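Putative sortase (Streptococcus pneumoniae, PDB 2W1J) probably joins pilin subunits covalently as a class C sortase transpeptidase, building the pilus fibre on the bacterial surface. Local coordinates at residues Ala146-Val152 against Leu188-Ile194; Phe124-Thr128 against Leu174-Tyr180. One frame throughout, in Å; residues are numbered along the deposited sequence.

Interaction 1 (Ala146-Val152 against Leu188-Ile194); sequences AYQVDQV and LVRGHRI
Residues 146-152 and 188-194 run as antiparallel neighbouring strands, with hydrogen-bonded pairs at Gln148 with His192 and Gln151 with Arg190, and a classic beta bulge where Asp150 and Gln151 both face Arg190. Arg190 O receives Asp150 N at 2.8 Å and Gln151 N only weakly. Next to the bulge, Val149 and Gly191 bring their CA atoms to 3.8 Å.

The side chain of Arg190 turns at chi3 (73°), which carries its guanidinium to Asp150. The grip is side-on. NE bonds Asp150 OD1 at 2.9 Å, in the guanidinium plane and on the syn lone pair. NH2 reaches Asp150 OD2 at 2.9 Å, also from the syn side but 33° out of the carboxylate plane, so the salt bridge is twisted. The Gln151 amide stacks over one guanidinium face, the two planes 24° apart and NE2 3.7 Å from Arg190 NH1. Asp150 CB lies at the edge of the His192 ring.

Tyr147 and Arg193 share the other side of the sheet. Arg193 CD sits over the tyrosine ring, 4.0 Å from its centroid, in a CH-pi contact. Tyr147 OH and Arg193 NH1 both continue to Asp170 on strand 170-178. A water accepts from Ala146 N and Arg193 NE and donates to Ile194 O. Val189, on the Tyr147 side, packs its CG1 on Val149 CG2 at 3.7 Å.

Asp150 probably balances the charge of Arg190, which also makes a cation-pi contact with Tyr171. The paired bonds restrict guanidinium rotation at the bulge, while Asp170 probably balances Arg193.

Interaction 2 (Phe124-Thr128 against Leu174-Tyr180); sequences FTDLT and LLTCTPY
Apolar packing carries most of this contact, with Phe124 and Leu127 from the loop set on Leu174 and Thr176 of the strand. Phe124 CE2 touches Leu174 CB at 3.9 Å, the two side chains meeting at about a right angle. Leu127 CD2 fits between the two strand residues. CD2 of Leu127 lies 3.9 Å from Leu174 CB and 3.8 Å from Thr176 CG2, and the leucine and threonine slide past each other in opposite directions. Leu127 CD1 also rests over one face of the Phe124 ring, offset toward the rim. Leu174 also touches Val69 and Ile71 of strand 65-71. At the outer end, Thr125 CG2 meets Tyr180 CE1 at 4.0 Å.

Strand 170-178 carries the TLXTC signature of sortases, and residues 174-177 are its last four positions. Its cysteine, here Cys177, is the nucleophile in other sortases, and by analogy probably here. The loop side chains pack against Leu174 and Thr176 within that signature.

Polar atoms play a smaller part. Leu175 O lies at the edge of the Phe124 ring, in its plane, 3.8 Å from CD2. At chi1 -166° Thr176 OG1 lies anti to the backbone N and CG2 is left to meet Leu127; OG1 is hydrogen-bonded to Ala114 O and Thr116 OG1.

From the N terminus the chain first passes 124-128, then 146-152, then 174-180 and last 188-194. Interaction 2 closes a loop of 45 residues and interaction 1 one of 35. The segments alternate, so the two loops cross and neither nests in the other. Strand 185-194 lies between strands 144-155 and 170-178 in the sheet, and so joins both contacts. Val189 O and Leu174 N are 2.8 Å apart, a probable hydrogen bond between those neighbours. Val189 CG2 also packs on Leu127 CG. Together the contacts tie the loop before strand 135-139 to the three strands 170-178, 185-194 and 144-155.

Interaction 1 (Ala146-Val152 against Leu188-Ile194)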
loop_
_atom_site.group_PDB
_atom_site.type_symbol
_atom_site.label_atom_id
_atom_site.label_comp_id
_atom_site.label_asym_id
_atom_site.label_seq_id
_atom_site.Cartn_x
_atom_site.Cartn_y
_atom_site.Cartn_z
ATOM N N ALA A 146 7.513 3.087 -9.838
ATOM C CA ALA A 146 7.020 1.976 -10.633
ATOM C C ALA A 146 7.467 0.639 -10.065
ATOM O O ALA A 146 8.626 0.468 -9.668
ATOM C CB ALA A 146 7.490 2.113 -12.078
ATOM N N TYR A 147 6.535 -0.315 -10.093
ATOM C CA TYR A 147 6.775 -1.688 -9.666
ATOM C C TYR A 147 6.306 -2.658 -10.744
ATOM O O TYR A 147 5.348 -2.363 -11.474
ATOM C CB TYR A 147 6.057 -1.970 -8.331
ATOM C CG TYR A 147 6.732 -1.268 -7.177
ATOM C CD1 TYR A 147 6.483 0.075 -6.898
ATOM C CD2 TYR A 147 7.686 -1.938 -6.409
ATOM C CE1 TYR A 147 7.165 0.724 -5.866
ATOM C CE2 TYR A 147 8.383 -1.293 -5.391
ATOM C CZ TYR A 147 8.109 0.034 -5.118
ATOM O OH TYR A 147 8.790 0.695 -4.112
ATOM N N GLN A 148 6.954 -3.814 -10.821
ATOM C CA GLN A 148 6.598 -4.835 -11.798
ATOM C C GLN A 148 6.314 -6.142 -11.064
ATOM O O GLN A 148 7.145 -6.622 -10.291
ATOM C CB GLN A 148 7.731 -5.005 -12.799
ATOM C CG GLN A 148 7.481 -6.069 -13.853
ATOM C CD GLN A 148 8.664 -6.176 -14.794
ATOM O OE1 GLN A 148 9.214 -5.169 -15.230
ATOM N NE2 GLN A 148 9.087 -7.401 -15.082
ATOM N N VAL A 149 5.129 -6.699 -11.290
ATOM C CA VAL A 149 4.725 -7.919 -10.592
ATOM C C VAL A 149 5.692 -9.047 -10.916
ATOM O O VAL A 149 5.959 -9.346 -12.088
ATOM C CB VAL A 149 3.296 -8.323 -10.983
ATOM C CG1 VAL A 149 2.922 -9.644 -10.306
ATOM C CG2 VAL A 149 2.330 -7.203 -10.634
ATOM N N ASP A 150 6.204 -9.700 -9.876
ATOM C CA ASP A 150 7.073 -10.869 -10.053
ATOM C C ASP A 150 6.621 -12.136 -9.338
ATOM O O ASP A 150 7.181 -13.200 -9.572
ATOM C CB ASP A 150 8.535 -10.549 -9.691
ATOM C CG ASP A 150 8.802 -10.581 -8.183
ATOM O OD1 ASP A 150 7.893 -10.336 -7.402
ATOM O OD2 ASP A 150 9.953 -10.867 -7.762
ATOM N N GLN A 151 5.602 -12.040 -8.486
ATOM C CA GLN A 151 5.163 -13.206 -7.711
ATOM C C GLN A 151 3.740 -12.968 -7.252
ATOM O O GLN A 151 3.438 -11.903 -6.712
ATOM C CB GLN A 151 6.061 -13.447 -6.500
ATOM C CG GLN A 151 5.625 -14.632 -5.631
ATOM C CD GLN A 151 6.581 -14.877 -4.478
ATOM O OE1 GLN A 151 7.598 -15.558 -4.624
ATOM N NE2 GLN A 151 6.261 -14.316 -3.315
ATOM N N VAL A 152 2.867 -13.938 -7.504
ATOM C CA VAL A 152 1.497 -13.912 -7.004
ATOM C C VAL A 152 1.315 -15.189 -6.209
ATOM O O VAL A 152 1.642 -16.277 -6.688
ATOM C CB VAL A 152 0.484 -13.852 -8.153
ATOM C CG1 VAL A 152 -0.938 -13.902 -7.598
ATOM C CG2 VAL A 152 0.712 -12.586 -8.994
ATOM N N LEU A 188 -1.638 -12.342 -2.522
ATOM C CA LEU A 188 -0.507 -11.426 -2.454
ATOM C C LEU A 188 0.036 -11.223 -3.852
ATOM O O LEU A 188 0.508 -12.186 -4.469
ATOM C CB LEU A 188 0.625 -12.028 -1.624
ATOM C CG LEU A 188 0.393 -12.322 -0.152
ATOM C CD1 LEU A 188 1.683 -12.688 0.543
ATOM C CD2 LEU A 188 -0.298 -11.198 0.541
ATOM N N VAL A 189 -0.005 -9.992 -4.340
ATOM C CA VAL A 189 0.573 -9.669 -5.632
ATOM C C VAL A 189 1.793 -8.805 -5.344
ATOM O O VAL A 189 1.650 -7.657 -4.922
ATOM C CB VAL A 189 -0.441 -8.934 -6.521
ATOM C CG1 VAL A 189 0.231 -8.453 -7.800
ATOM C CG2 VAL A 189 -1.628 -9.856 -6.841
ATOM N N ARG A 190 2.981 -9.374 -5.528
ATOM C CA ARG A 190 4.226 -8.687 -5.195
ATOM C C ARG A 190 4.862 -8.116 -6.445
ATOM O O ARG A 190 5.013 -8.828 -7.442
ATOM C CB ARG A 190 5.222 -9.651 -4.540
ATOM C CG ARG A 190 6.473 -8.961 -4.028
ATOM C CD ARG A 190 7.449 -9.969 -3.457
ATOM N NE ARG A 190 8.088 -10.758 -4.499
ATOM C CZ ARG A 190 8.944 -11.744 -4.266
ATOM N NH1 ARG A 190 9.182 -12.135 -3.018
ATOM N NH2 ARG A 190 9.517 -12.379 -5.282
ATOM N N GLY A 191 5.280 -6.853 -6.374
ATOM C CA GLY A 191 6.094 -6.247 -7.431
ATOM C C GLY A 191 7.444 -5.792 -6.908
ATOM O O GLY A 191 7.552 -5.416 -5.744
ATOM N N HIS A 192 8.463 -5.845 -7.770
ATOM C CA HIS A 192 9.754 -5.232 -7.458
ATOM C C HIS A 192 9.873 -3.886 -8.144
ATOM O O HIS A 192 9.315 -3.663 -9.218
ATOM C CB HIS A 192 10.950 -6.135 -7.810
ATOM C CG HIS A 192 11.029 -6.521 -9.251
ATOM N ND1 HIS A 192 11.455 -5.676 -10.256
ATOM C CD2 HIS A 192 10.754 -7.702 -9.849
ATOM C CE1 HIS A 192 11.423 -6.318 -11.415
ATOM N NE2 HIS A 192 10.996 -7.549 -11.192
ATOM N N ARG A 193 10.636 -3.001 -7.514
ATOM C CA ARG A 193 10.841 -1.661 -8.027
ATOM C C ARG A 193 11.564 -1.723 -9.368
ATOM O O ARG A 193 12.499 -2.523 -9.540
ATOM C CB ARG A 193 11.672 -0.891 -7.013
ATOM C CG ARG A 193 11.913 0.567 -7.348
ATOM C CD ARG A 193 10.687 1.431 -7.107
ATOM N NE ARG A 193 10.984 2.835 -7.409
ATOM C CZ ARG A 193 11.597 3.660 -6.568
ATOM N NH1 ARG A 193 11.944 3.243 -5.346
ATOM N NH2 ARG A 193 11.846 4.914 -6.929
ATOM N N ILE A 194 11.143 -0.891 -10.324
ATOM C CA ILE A 194 11.847 -0.749 -11.601
ATOM C C ILE A 194 12.061 0.731 -11.900
ATOM O O ILE A 194 11.385 1.594 -11.341
ATOM C CB ILE A 194 11.062 -1.402 -12.766
ATOM C CG1 ILE A 194 9.685 -0.746 -12.968
ATOM C CG2 ILE A 194 10.945 -2.904 -12.542
ATOM C CD1 ILE A 194 8.942 -1.224 -14.224
HETATM O O HOH W 1 10.309 3.689 -9.997
#

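Interaction 2 (Phe124-Thr128 against Leu174-Tyr180)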
loop_
_atom_site.group_PDB
_atom_site.type_symbol
_atom_site.label_atom_id
_atom_site.label_comp_id
_atom_site.label_asym_id
_atom_site.label_seq_id
_atom_site.Cartn_x
_atom_site.Cartn_y
_atom_site.Cartn_z
ATOM N N PHE A 124 -9.897 -3.837 -4.697
ATOM C CA PHE A 124 -8.899 -4.760 -5.278
ATOM C C PHE A 124 -9.533 -6.044 -5.857
ATOM O O PHE A 124 -8.864 -7.060 -6.039
ATOM C CB PHE A 124 -7.831 -5.154 -4.245
ATOM C CG PHE A 124 -6.686 -4.168 -4.088
ATOM C CD1 PHE A 124 -6.562 -3.012 -4.856
ATOM C CD2 PHE A 124 -5.704 -4.439 -3.145
ATOM C CE1 PHE A 124 -5.478 -2.149 -4.661
ATOM C CE2 PHE A 124 -4.626 -3.596 -2.949
ATOM C CZ PHE A 124 -4.500 -2.452 -3.706
ATOM N N THR A 125 -10.827 -6.010 -6.158
ATOM C CA THR A 125 -11.494 -7.207 -6.679
ATOM C C THR A 125 -10.774 -7.811 -7.882
ATOM O O THR A 125 -10.686 -9.041 -8.006
ATOM C CB THR A 125 -12.957 -6.916 -7.043
ATOM O OG1 THR A 125 -13.666 -6.622 -5.840
ATOM C CG2 THR A 125 -13.605 -8.123 -7.737
ATOM N N ASP A 126 -10.283 -6.962 -8.780
ATOM C CA ASP A 126 -9.658 -7.458 -10.007
ATOM C C ASP A 126 -8.168 -7.792 -9.859
ATOM O O ASP A 126 -7.479 -8.038 -10.846
ATOM C CB ASP A 126 -9.876 -6.479 -11.166
ATOM C CG ASP A 126 -11.303 -6.496 -11.693
ATOM O OD1 ASP A 126 -12.020 -7.513 -11.525
ATOM O OD2 ASP A 126 -11.711 -5.474 -12.281
ATOM N N LEU A 127 -7.670 -7.834 -8.626
ATOM C CA LEU A 127 -6.276 -8.230 -8.417
ATOM C C LEU A 127 -5.994 -9.615 -8.992
ATOM O O LEU A 127 -4.866 -9.896 -9.405
ATOM C CB LEU A 127 -5.928 -8.216 -6.930
ATOM C CG LEU A 127 -4.668 -7.461 -6.521
ATOM C CD1 LEU A 127 -4.627 -6.009 -7.011
ATOM C CD2 LEU A 127 -4.488 -7.521 -5.006
ATOM N N THR A 128 -7.018 -10.470 -9.041
ATOM C CA THR A 128 -6.853 -11.818 -9.587
ATOM C C THR A 128 -6.550 -11.811 -11.082
ATOM O O THR A 128 -6.149 -12.841 -11.633
ATOM C CB THR A 128 -8.109 -12.688 -9.371
ATOM O OG1 THR A 128 -9.256 -12.001 -9.890
ATOM C CG2 THR A 128 -8.303 -12.980 -7.884
ATOM N N LEU A 174 0.572 -6.024 -2.871
ATOM C CA LEU A 174 -0.845 -5.698 -2.831
ATOM C C LEU A 174 -1.575 -6.914 -2.271
ATOM O O LEU A 174 -1.418 -8.035 -2.769
ATOM C CB LEU A 174 -1.332 -5.330 -4.232
ATOM C CG LEU A 174 -0.441 -4.326 -4.975
ATOM C CD1 LEU A 174 -1.020 -4.066 -6.356
ATOM C CD2 LEU A 174 -0.325 -3.032 -4.203
ATOM N N LEU A 175 -2.337 -6.675 -1.202
ATOM C CA LEU A 175 -2.922 -7.728 -0.381
ATOM C C LEU A 175 -4.447 -7.640 -0.394
ATOM O O LEU A 175 -5.002 -6.576 -0.127
ATOM C CB LEU A 175 -2.417 -7.552 1.055
ATOM C CG LEU A 175 -3.038 -8.380 2.177
ATOM C CD1 LEU A 175 -2.768 -9.853 1.932
ATOM C CD2 LEU A 175 -2.506 -7.958 3.541
ATOM N N THR A 176 -5.114 -8.761 -0.675
ATOM C CA THR A 176 -6.573 -8.806 -0.572
ATOM C C THR A 176 -7.021 -10.194 -0.136
ATOM O O THR A 176 -6.193 -11.080 0.071
ATOM C CB THR A 176 -7.233 -8.350 -1.885
ATOM O OG1 THR A 176 -8.620 -8.088 -1.663
ATOM C CG2 THR A 176 -7.073 -9.386 -2.992
ATOM N N CYS A 177 -8.327 -10.382 0.007
ATOM C CA CYS A 177 -8.853 -11.696 0.362
ATOM C C CYS A 177 -9.128 -12.531 -0.877
ATOM O O CYS A 177 -9.379 -11.996 -1.959
ATOM C CB CYS A 177 -10.128 -11.561 1.194
ATOM S SG CYS A 177 -9.830 -10.830 2.807
ATOM N N THR A 178 -9.099 -13.849 -0.713
ATOM C CA THR A 178 -9.290 -14.757 -1.835
ATOM C C THR A 178 -9.644 -16.135 -1.267
ATOM O O THR A 178 -9.459 -16.369 -0.074
ATOM C CB THR A 178 -7.996 -14.797 -2.684
ATOM O OG1 THR A 178 -8.311 -15.024 -4.061
ATOM C CG2 THR A 178 -7.007 -15.833 -2.174
ATOM N N PRO A 179 -10.200 -17.048 -2.084
ATOM C CA PRO A 179 -10.737 -16.836 -3.425
ATOM C C PRO A 179 -11.888 -15.836 -3.412
ATOM O O PRO A 179 -12.486 -15.584 -2.364
ATOM C CB PRO A 179 -11.270 -18.220 -3.823
ATOM C CG PRO A 179 -10.523 -19.193 -2.937
ATOM C CD PRO A 179 -10.319 -18.453 -1.651
ATOM N N TYR A 180 -12.192 -15.312 -4.591
ATOM C CA TYR A 180 -13.316 -14.416 -4.794
ATOM C C TYR A 180 -14.574 -15.005 -4.140
ATOM O O TYR A 180 -14.960 -16.146 -4.422
ATOM C CB TYR A 180 -13.487 -14.233 -6.305
ATOM C CG TYR A 180 -14.700 -13.442 -6.747
ATOM C CD1 TYR A 180 -14.777 -12.074 -6.538
ATOM C CD2 TYR A 180 -15.766 -14.074 -7.383
ATOM C CE1 TYR A 180 -15.893 -11.344 -6.953
ATOM C CE2 TYR A 180 -16.879 -13.355 -7.811
ATOM C CZ TYR A 180 -16.938 -11.993 -7.581
ATOM O OH TYR A 180 -18.041 -11.282 -7.995
#